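Local coordinates for protein type III effector HopA1 (Pseudomonas syringae pv. tomato str. DC3000, PDB 4RSX) that is a type III effector of a plant pathogen, probably delivered into host cells by the secretion system, with a molecular activity that remains to be defined, at residues S6-F11 / L240-N245; Q17-R22 / D225-D230; L193-L198 / S203-I208; A220-D225 / N245-D250. All coordinates share one frame; numbering follows the deposited sequence.

Contacts 1, 2 and 4 lie in one cluster of helices and the loop after helix 234-245. Contact 3 is a hairpin of the antiparallel sheet. Helix 2-19 serves contacts 1 and 2, helix 215-228 contacts 2 and 4. Contacts 1 and 4 share Asn-245, with centres about 5 Å apart. Contact 2 shares Asp-225 with contact 4, its centre about 14 Å from that of contact 1. The centre of contact 3 is about 11 Å from that of contact 1. Along the chain, contact 1 spans contacts 2 and 3; contact 4 opens after contact 3 closes and interleaves with contacts 1 and 2. The N-terminal helix is packed onto the C-terminal helices and the sheet end.

Contact 1 of 4, residues S6-F11 / L240-N245; sequences STFNSF and LSLSAN
Leu-242 reaches from helix 234-245 to Phe-8 and Phe-11 of helix 2-19, in a buried helix-to-helix contact between the two ends of the chain. The backbones stay well apart: the nearest CA atoms, those of Phe-8 and Leu-242, are 10.6 Å from each other. Long side chains bridge the distance.

The tighter part is at Phe-11. Its ring and Leu-242 come from opposite directions. Phe-11 CE2 lies 3.7 Å from Leu-242 CD1, and CZ is 4.0 Å from Leu-242 CD2, so both methyls of the leucine meet this ring. Phe-11 CG stands opposite the backbone N (chi1 178°), which extends the ring toward the other helix. Val-222 of helix 215-228 touches both Phe-11 and Leu-242 and fills in the core.

Phe-8 makes the lighter contact. One ring edge, at CE1, comes 4.0 Å from Leu-242 CD1. This ring also has a cation-pi partner, Lys-239. The outer faces of the helices carry Ser-6, Asn-9, Leu-240 and Ala-244, all solvent-exposed. In the last turn of helix 234-245, Asn-245 ND2 donates to Ser-241 O at 2.7 Å, with the acceptor close to the amide plane.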
# COMPACT_ATOMS: atom_id res chain seq x y z
N SER A 6 12.75 -6.35 -13.29
CA SER A 6 12.26 -7.24 -12.24
C SER A 6 10.77 -7.00 -12.01
O SER A 6 9.98 -7.94 -11.85
CB SER A 6 13.07 -6.99 -10.96
OG SER A 6 12.53 -7.68 -9.85
N THR A 7 10.39 -5.73 -12.01
CA THR A 7 9.00 -5.35 -11.81
C THR A 7 8.09 -5.85 -12.94
O THR A 7 7.03 -6.41 -12.69
CB THR A 7 8.88 -3.82 -11.64
OG1 THR A 7 9.71 -3.41 -10.54
CG2 THR A 7 7.43 -3.41 -11.40
N PHE A 8 8.51 -5.66 -14.19
CA PHE A 8 7.71 -6.12 -15.30
C PHE A 8 7.59 -7.65 -15.29
O PHE A 8 6.50 -8.19 -15.57
CB PHE A 8 8.28 -5.65 -16.64
CG PHE A 8 7.43 -6.06 -17.79
CD1 PHE A 8 6.42 -5.22 -18.25
CD2 PHE A 8 7.56 -7.33 -18.37
CE1 PHE A 8 5.59 -5.61 -19.29
CE2 PHE A 8 6.74 -7.73 -19.40
CZ PHE A 8 5.74 -6.86 -19.87
N ASN A 9 8.69 -8.33 -15.00
CA ASN A 9 8.67 -9.80 -14.98
C ASN A 9 7.69 -10.40 -13.96
O ASN A 9 7.10 -11.46 -14.21
CB ASN A 9 10.08 -10.39 -14.78
CG ASN A 9 11.02 -10.11 -15.97
OD1 ASN A 9 10.57 -9.91 -17.11
ND2 ASN A 9 12.33 -10.11 -15.70
N SER A 10 7.51 -9.76 -12.80
CA SER A 10 6.54 -10.27 -11.82
C SER A 10 5.11 -9.98 -12.30
O SER A 10 4.19 -10.75 -12.06
CB SER A 10 6.75 -9.68 -10.43
OG SER A 10 6.30 -8.32 -10.37
N PHE A 11 4.95 -8.85 -12.98
CA PHE A 11 3.68 -8.50 -13.62
C PHE A 11 3.37 -9.50 -14.74
O PHE A 11 2.24 -9.99 -14.85
CB PHE A 11 3.77 -7.08 -14.19
CG PHE A 11 2.52 -6.63 -14.92
CD1 PHE A 11 1.33 -6.45 -14.24
CD2 PHE A 11 2.55 -6.39 -16.29
CE1 PHE A 11 0.17 -6.03 -14.91
CE2 PHE A 11 1.40 -5.97 -16.97
CZ PHE A 11 0.21 -5.79 -16.27
N LEU A 240 1.09 -2.89 -24.45
CA LEU A 240 0.13 -1.98 -25.07
C LEU A 240 -0.97 -1.62 -24.09
O LEU A 240 -1.37 -0.47 -23.99
CB LEU A 240 -0.49 -2.60 -26.31
CG LEU A 240 -0.71 -1.72 -27.52
CD1 LEU A 240 -1.63 -0.54 -27.20
CD2 LEU A 240 0.63 -1.23 -28.09
N SER A 241 -1.48 -2.61 -23.36
CA SER A 241 -2.50 -2.37 -22.36
C SER A 241 -2.00 -1.47 -21.23
O SER A 241 -2.75 -0.61 -20.74
CB SER A 241 -3.04 -3.69 -21.79
OG SER A 241 -3.97 -3.45 -20.74
N LEU A 242 -0.73 -1.63 -20.84
CA LEU A 242 -0.14 -0.71 -19.88
C LEU A 242 -0.14 0.74 -20.41
O LEU A 242 -0.66 1.65 -19.75
CB LEU A 242 1.26 -1.15 -19.47
CG LEU A 242 1.36 -2.34 -18.50
CD1 LEU A 242 2.80 -2.83 -18.44
CD2 LEU A 242 0.89 -1.96 -17.12
N SER A 243 0.44 0.94 -21.59
CA SER A 243 0.48 2.26 -22.20
C SER A 243 -0.92 2.83 -22.34
O SER A 243 -1.15 3.97 -21.95
CB SER A 243 1.15 2.23 -23.57
OG SER A 243 2.54 2.02 -23.42
N ALA A 244 -1.85 2.05 -22.89
CA ALA A 244 -3.20 2.54 -23.18
C ALA A 244 -3.96 2.92 -21.90
O ALA A 244 -4.92 3.70 -21.92
CB ALA A 244 -3.99 1.51 -23.99
N ASN A 245 -3.52 2.34 -20.78
CA ASN A 245 -4.16 2.59 -19.49
C ASN A 245 -3.41 3.63 -18.67
O ASN A 245 -3.83 3.97 -17.58
CB ASN A 245 -4.29 1.30 -18.68
CG ASN A 245 -5.50 0.51 -19.07
OD1 ASN A 245 -6.62 0.91 -18.75
ND2 ASN A 245 -5.29 -0.61 -19.78

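Contact 2 of 4, residues Q17-R22 / D225-D230; sequences QAEAMR and DALRMD
Leu-227 points from helix 215-228 at the C-terminal part of helix 2-19, where it meets Ala-18 and Glu-19. Its methyls divide the work. CD1 lies 4.3 Å from Ala-18 CB, and CD2 lies 4.0 Å from Glu-19 CB. The glutamate contributes the aliphatic base of its side chain, with CG 4.1 Å from Leu-227 CD2. No hydrogen bond joins the segments, so the contact is apolar and light.

The chain of Glu-19 is stretched from the first torsion on (chi1 -178°). The carboxylate is thus carried away from the leucine, and OE1 forms a salt bridge with Lys-16, one turn earlier. On the other segment, Arg-228 NH1 pairs with Asp-225 OD1 at 2.8 Å. This salt bridge runs along the helix surface, and its hydrogen bond is weak in angle. Asp-225 O accepts from both Arg-228 N and Met-229 N as the helix closes. Met-229 is the first residue to leave helical geometry.

Leu-227 therefore sits on the last turn of its helix, facing the C-terminal part of helix 2-19. Phe-234 of helix 234-245 touches both Glu-19 and Leu-227. Ile-29 of helix 26-35 touches Ala-18 and Leu-227, making this a junction of four helices.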
# COMPACT_ATOMS: atom_id res chain seq x y z
N GLN A 17 -0.39 -16.50 -15.40
CA GLN A 17 -1.30 -17.29 -14.57
C GLN A 17 -2.75 -16.93 -14.85
O GLN A 17 -3.62 -17.80 -14.84
CB GLN A 17 -0.97 -17.13 -13.08
CG GLN A 17 0.48 -17.43 -12.74
CD GLN A 17 0.76 -17.32 -11.25
OE1 GLN A 17 -0.17 -17.31 -10.43
NE2 GLN A 17 2.04 -17.24 -10.89
N ALA A 18 -3.03 -15.64 -15.10
CA ALA A 18 -4.38 -15.24 -15.47
C ALA A 18 -4.74 -15.86 -16.81
O ALA A 18 -5.86 -16.32 -17.03
CB ALA A 18 -4.52 -13.70 -15.54
N GLU A 19 -3.76 -15.85 -17.72
CA GLU A 19 -3.98 -16.31 -19.08
C GLU A 19 -4.24 -17.81 -19.10
O GLU A 19 -4.91 -18.31 -20.00
CB GLU A 19 -2.77 -15.99 -19.94
CG GLU A 19 -2.93 -16.39 -21.39
CD GLU A 19 -1.67 -16.18 -22.19
OE1 GLU A 19 -0.57 -16.35 -21.62
OE2 GLU A 19 -1.78 -15.85 -23.39
N ALA A 20 -3.71 -18.52 -18.11
CA ALA A 20 -3.90 -19.97 -18.04
C ALA A 20 -5.31 -20.35 -17.58
O ALA A 20 -5.73 -21.50 -17.73
CB ALA A 20 -2.85 -20.61 -17.13
N MET A 21 -6.05 -19.40 -17.02
CA MET A 21 -7.40 -19.68 -16.54
C MET A 21 -8.43 -19.64 -17.67
O MET A 21 -8.16 -19.09 -18.75
CB MET A 21 -7.80 -18.70 -15.46
CG MET A 21 -6.92 -18.74 -14.24
SD MET A 21 -7.38 -17.42 -13.10
CE MET A 21 -9.03 -17.96 -12.63
N ARG A 22 -9.60 -20.21 -17.41
CA ARG A 22 -10.70 -20.23 -18.38
C ARG A 22 -11.67 -19.08 -18.16
O ARG A 22 -12.33 -18.99 -17.12
CB ARG A 22 -11.44 -21.57 -18.34
CG ARG A 22 -12.75 -21.61 -19.13
CD ARG A 22 -12.57 -21.27 -20.62
NE ARG A 22 -13.63 -21.85 -21.45
CZ ARG A 22 -13.88 -21.49 -22.71
NH1 ARG A 22 -13.15 -20.55 -23.29
NH2 ARG A 22 -14.86 -22.07 -23.39
N ASP A 225 -7.62 -6.28 -19.93
CA ASP A 225 -7.59 -5.63 -21.23
C ASP A 225 -6.67 -6.36 -22.20
O ASP A 225 -7.07 -6.67 -23.32
CB ASP A 225 -7.16 -4.17 -21.11
CG ASP A 225 -8.22 -3.30 -20.44
OD1 ASP A 225 -9.40 -3.72 -20.40
OD2 ASP A 225 -7.85 -2.20 -19.96
N ALA A 226 -5.44 -6.65 -21.77
CA ALA A 226 -4.48 -7.36 -22.61
C ALA A 226 -5.08 -8.68 -23.11
O ALA A 226 -4.94 -9.01 -24.28
CB ALA A 226 -3.18 -7.60 -21.86
N LEU A 227 -5.76 -9.40 -22.22
CA LEU A 227 -6.40 -10.67 -22.57
C LEU A 227 -7.50 -10.49 -23.63
O LEU A 227 -7.78 -11.40 -24.40
CB LEU A 227 -6.99 -11.33 -21.33
CG LEU A 227 -5.95 -11.85 -20.33
CD1 LEU A 227 -6.60 -12.33 -19.04
CD2 LEU A 227 -5.13 -12.96 -20.99
N ARG A 228 -8.12 -9.31 -23.64
CA ARG A 228 -9.24 -9.03 -24.54
C ARG A 228 -8.74 -8.61 -25.92
O ARG A 228 -9.45 -8.78 -26.91
CB ARG A 228 -10.15 -7.96 -23.92
CG ARG A 228 -11.36 -7.56 -24.77
CD ARG A 228 -12.08 -6.33 -24.19
NE ARG A 228 -12.29 -6.47 -22.74
CZ ARG A 228 -11.94 -5.56 -21.83
NH1 ARG A 228 -11.37 -4.41 -22.21
NH2 ARG A 228 -12.16 -5.80 -20.54
N MET A 229 -7.52 -8.09 -25.99
CA MET A 229 -6.93 -7.72 -27.28
C MET A 229 -6.58 -8.97 -28.09
O MET A 229 -6.47 -10.07 -27.54
CB MET A 229 -5.69 -6.85 -27.08
CG MET A 229 -5.91 -5.51 -26.36
SD MET A 229 -4.34 -4.65 -26.07
CE MET A 229 -4.91 -3.10 -25.31
N ASP A 230 -6.39 -8.81 -29.39
CA ASP A 230 -5.93 -9.92 -30.22
C ASP A 230 -5.11 -9.45 -31.41
O ASP A 230 -5.02 -8.25 -31.68
CB ASP A 230 -7.10 -10.80 -30.66
CG ASP A 230 -8.16 -10.01 -31.40
OD1 ASP A 230 -7.80 -9.17 -32.26
OD2 ASP A 230 -9.36 -10.24 -31.13

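Contact 3 of 4, residues L193-L198 / S203-I208; sequences LSMQSL and SYAESI
Gln-196 and Tyr-204 face each other as an antiparallel hydrogen-bonded pair. Gln-196 N donates to Tyr-204 O at 2.8 Å, and Tyr-204 N returns a bond to Gln-196 O at 2.7 Å. Ser-203 CA also approaches Gln-196 O, in a CA-H...O contact of 3.3 Å.

Ser-197 and Ser-203 form the next, non-hydrogen-bonded pair. Their side chains are on the same face, and one water joins them, 3.0 Å from Ser-197 OG and 2.9 Å from Ser-203 OG.

Apolar contacts lie on both faces. Met-195 CG is 3.7 Å from Ala-205 CB, while its sulfur passes beside Ser-203 CB. The opposite face holds Gln-196 and Tyr-204. There Leu-198 leans across, with CD1 3.9 Å from Tyr-204 CB. Val-166 of helix 166-180 touches both Gln-196 and Tyr-204.

Polar ends are held farther out. The Tyr-204 ring leads away from strand 196-199 (chi1 178°), and its OH donates to Glu-206 OE2 at 2.8 Å, meeting the anti lone pair of that oxygen, at the edge of the ring and in its plane. Glu-206 OE1 accepts from Arg-255 N, and Gln-196 OE1 accepts from Asn-251 ND2.

Strand 202-207 continues the sheet through backbone bonds to Thr-115 and Arg-113. Strand 196-199 is outermost within this chain, and the pair is a beta hairpin at the end of a seven-stranded antiparallel sheet.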
# COMPACT_ATOMS: atom_id res chain seq x y z
N LEU A 193 2.98 -7.99 -6.36
CA LEU A 193 3.06 -8.12 -7.81
C LEU A 193 2.92 -6.76 -8.48
O LEU A 193 2.09 -5.93 -8.07
CB LEU A 193 1.98 -9.08 -8.32
CG LEU A 193 1.97 -10.45 -7.66
CD1 LEU A 193 0.93 -11.35 -8.28
CD2 LEU A 193 3.33 -11.07 -7.78
N SER A 194 3.77 -6.53 -9.48
CA SER A 194 3.80 -5.28 -10.23
C SER A 194 4.22 -4.03 -9.43
O SER A 194 3.99 -2.91 -9.90
CB SER A 194 2.44 -5.03 -10.90
OG SER A 194 2.46 -3.81 -11.63
N MET A 195 4.82 -4.18 -8.25
CA MET A 195 5.39 -3.01 -7.57
C MET A 195 6.91 -3.05 -7.67
O MET A 195 7.50 -4.12 -7.80
CB MET A 195 5.02 -2.95 -6.08
CG MET A 195 3.56 -2.66 -5.78
SD MET A 195 3.38 -2.30 -4.01
CE MET A 195 1.57 -2.28 -3.95
N GLN A 196 7.53 -1.87 -7.60
CA GLN A 196 8.99 -1.79 -7.63
C GLN A 196 9.60 -1.85 -6.23
O GLN A 196 9.27 -1.05 -5.34
CB GLN A 196 9.45 -0.50 -8.35
CG GLN A 196 10.97 -0.38 -8.49
CD GLN A 196 11.39 0.91 -9.19
OE1 GLN A 196 10.67 1.43 -10.04
NE2 GLN A 196 12.56 1.45 -8.83
N SER A 197 10.51 -2.81 -6.04
CA SER A 197 11.21 -2.98 -4.78
C SER A 197 12.32 -1.94 -4.61
O SER A 197 13.22 -1.86 -5.45
CB SER A 197 11.80 -4.39 -4.72
OG SER A 197 12.59 -4.59 -3.55
N LEU A 198 12.26 -1.15 -3.54
CA LEU A 198 13.28 -0.13 -3.28
C LEU A 198 14.38 -0.64 -2.34
O LEU A 198 15.54 -0.22 -2.43
CB LEU A 198 12.66 1.14 -2.70
CG LEU A 198 11.57 1.80 -3.55
CD1 LEU A 198 11.14 3.14 -2.96
CD2 LEU A 198 12.04 1.97 -5.01
N SER A 203 8.31 -1.21 -0.96
CA SER A 203 7.84 -1.37 -2.34
C SER A 203 7.08 -0.14 -2.82
O SER A 203 6.28 0.46 -2.08
CB SER A 203 6.96 -2.62 -2.46
OG SER A 203 7.53 -3.72 -1.78
N TYR A 204 7.30 0.22 -4.08
CA TYR A 204 6.76 1.45 -4.62
C TYR A 204 5.89 1.22 -5.85
O TYR A 204 6.18 0.36 -6.69
CB TYR A 204 7.91 2.38 -4.97
CG TYR A 204 7.49 3.68 -5.58
CD1 TYR A 204 7.03 4.72 -4.79
CD2 TYR A 204 7.56 3.89 -6.95
CE1 TYR A 204 6.65 5.93 -5.34
CE2 TYR A 204 7.17 5.09 -7.51
CZ TYR A 204 6.72 6.11 -6.70
OH TYR A 204 6.34 7.32 -7.24
N ALA A 205 4.83 2.01 -5.98
CA ALA A 205 3.99 1.97 -7.17
C ALA A 205 3.24 3.28 -7.29
O ALA A 205 3.04 3.98 -6.28
CB ALA A 205 3.02 0.79 -7.12
N GLU A 206 2.82 3.62 -8.50
CA GLU A 206 2.17 4.90 -8.75
C GLU A 206 0.71 4.73 -9.15
O GLU A 206 0.34 3.75 -9.80
CB GLU A 206 2.94 5.68 -9.82
CG GLU A 206 4.37 5.99 -9.42
CD GLU A 206 5.12 6.86 -10.43
OE1 GLU A 206 4.73 6.91 -11.62
OE2 GLU A 206 6.12 7.49 -10.03
N SER A 207 -0.12 5.68 -8.74
CA SER A 207 -1.51 5.66 -9.14
C SER A 207 -1.77 6.90 -9.99
O SER A 207 -1.06 7.90 -9.86
CB SER A 207 -2.42 5.61 -7.92
OG SER A 207 -2.20 6.72 -7.09
N ILE A 208 -2.74 6.82 -10.89
CA ILE A 208 -2.98 7.93 -11.82
C ILE A 208 -4.41 8.40 -11.77
O ILE A 208 -5.30 7.68 -11.28
CB ILE A 208 -2.68 7.53 -13.29
CG1 ILE A 208 -3.49 6.30 -13.70
CG2 ILE A 208 -1.22 7.25 -13.48
CD1 ILE A 208 -2.96 5.66 -14.98
O HOH W 1 10.21 -4.79 -1.81

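Contact 4 of 4, residues A220-D225 / N245-D250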
# COMPACT_ATOMS: atom_id res chain seq x y z
N ALA A 220 -4.73 -5.43 -12.18
CA ALA A 220 -5.51 -6.60 -12.58
C ALA A 220 -6.27 -6.27 -13.86
O ALA A 220 -6.39 -7.10 -14.78
CB ALA A 220 -6.50 -7.01 -11.48
N GLU A 221 -6.76 -5.03 -13.92
CA GLU A 221 -7.63 -4.62 -15.02
C GLU A 221 -6.84 -4.34 -16.30
O GLU A 221 -7.34 -4.55 -17.41
CB GLU A 221 -8.57 -3.48 -14.58
CG GLU A 221 -9.68 -4.03 -13.66
CD GLU A 221 -10.53 -2.97 -12.96
OE1 GLU A 221 -11.63 -3.31 -12.46
OE2 GLU A 221 -10.10 -1.79 -12.90
N VAL A 222 -5.59 -3.91 -16.15
CA VAL A 222 -4.67 -3.83 -17.28
C VAL A 222 -4.54 -5.22 -17.93
O VAL A 222 -4.55 -5.36 -19.17
CB VAL A 222 -3.27 -3.31 -16.84
CG1 VAL A 222 -2.25 -3.47 -17.95
CG2 VAL A 222 -3.35 -1.86 -16.39
N ILE A 223 -4.41 -6.25 -17.09
CA ILE A 223 -4.25 -7.61 -17.58
C ILE A 223 -5.51 -8.09 -18.32
O ILE A 223 -5.40 -8.70 -19.38
CB ILE A 223 -3.94 -8.59 -16.42
CG1 ILE A 223 -2.55 -8.31 -15.84
CG2 ILE A 223 -4.01 -10.05 -16.90
CD1 ILE A 223 -2.28 -9.05 -14.54
N SER A 224 -6.68 -7.81 -17.75
CA SER A 224 -7.95 -8.13 -18.42
C SER A 224 -7.99 -7.55 -19.82
O SER A 224 -8.37 -8.23 -20.77
CB SER A 224 -9.14 -7.56 -17.64
OG SER A 224 -9.23 -8.15 -16.37
N ASP A 225 -7.62 -6.28 -19.93
CA ASP A 225 -7.59 -5.63 -21.23
C ASP A 225 -6.67 -6.36 -22.20
O ASP A 225 -7.07 -6.67 -23.32
CB ASP A 225 -7.16 -4.17 -21.11
CG ASP A 225 -8.22 -3.30 -20.44
OD1 ASP A 225 -9.40 -3.72 -20.40
OD2 ASP A 225 -7.85 -2.20 -19.96
N ASN A 245 -3.52 2.34 -20.78
CA ASN A 245 -4.16 2.59 -19.49
C ASN A 245 -3.41 3.63 -18.67
O ASN A 245 -3.83 3.97 -17.58
CB ASN A 245 -4.29 1.30 -18.68
CG ASN A 245 -5.50 0.51 -19.07
OD1 ASN A 245 -6.62 0.91 -18.75
ND2 ASN A 245 -5.29 -0.61 -19.78
N GLY A 246 -2.31 4.12 -19.22
CA GLY A 246 -1.62 5.25 -18.63
C GLY A 246 -0.38 4.88 -17.84
O GLY A 246 0.23 5.75 -17.20
N TYR A 247 0.02 3.62 -17.89
CA TYR A 247 1.21 3.19 -17.16
C TYR A 247 2.41 3.03 -18.09
O TYR A 247 2.28 3.06 -19.31
CB TYR A 247 0.93 1.89 -16.41
CG TYR A 247 -0.24 2.01 -15.46
CD1 TYR A 247 -0.12 2.68 -14.26
CD2 TYR A 247 -1.48 1.45 -15.77
CE1 TYR A 247 -1.19 2.79 -13.39
CE2 TYR A 247 -2.56 1.55 -14.91
CZ TYR A 247 -2.41 2.23 -13.72
OH TYR A 247 -3.47 2.35 -12.85
N ASP A 248 3.58 2.88 -17.48
CA ASP A 248 4.82 2.73 -18.23
C ASP A 248 4.93 1.27 -18.70
O ASP A 248 4.88 0.35 -17.89
CB ASP A 248 5.99 3.16 -17.34
CG ASP A 248 7.34 3.09 -18.04
OD1 ASP A 248 7.55 2.19 -18.87
OD2 ASP A 248 8.20 3.95 -17.75
N PRO A 249 5.04 1.06 -20.02
CA PRO A 249 4.97 -0.31 -20.55
C PRO A 249 6.18 -1.16 -20.18
O PRO A 249 6.14 -2.40 -20.32
CB PRO A 249 4.92 -0.11 -22.07
CG PRO A 249 5.60 1.26 -22.29
CD PRO A 249 5.17 2.07 -21.09
N ASP A 250 7.25 -0.51 -19.72
CA ASP A 250 8.44 -1.25 -19.29
C ASP A 250 8.53 -1.38 -17.77
O ASP A 250 9.23 -2.24 -17.24
CB ASP A 250 9.71 -0.64 -19.88
CG ASP A 250 9.76 -0.77 -21.40
OD1 ASP A 250 9.25 -1.78 -21.95
OD2 ASP A 250 10.29 0.15 -22.05
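A carboxylate and an amide lie almost in one plane where Asp-225 meets Asn-245; their planes are 9° apart. Asn-245 ND2 donates to Asp-225 OD2 at 3.0 Å, with an N-H...acceptor angle of 159°. The bond uses the anti lone pair of OD2. The same ND2 donates to Ser-241 O, and Asp-225 OD1 is taken by Arg-228. Each group thus has a second partner, which would limit its rotation.

Next to this polar bridge is an apolar patch. Val-222 CG2 lies 4.0 Å from Asn-245 CB and 3.8 Å from Tyr-247 CE2. This methyl is anti to the valine carbonyl carbon, while the tyrosine ring is met obliquely. Leu-242 touches both Val-222 and Tyr-247, and Arg-219 makes a cation-pi contact with the tyrosine.

Helix 234-245 ends here in a Schellman motif. Gly-246 takes positive phi (102°), a backbone shape that suits a residue without a side chain. The chain then turns so that Tyr-247 points back to helix 215-228. Farther along, Asp-248 OD1 accepts from Asp-250 N at 2.8 Å, forming an Asx turn. Lys-239 ties this part of the loop to helix 234-245 through a salt bridge to Asp-250 OD1 and a hydrogen bond to Pro-249 O.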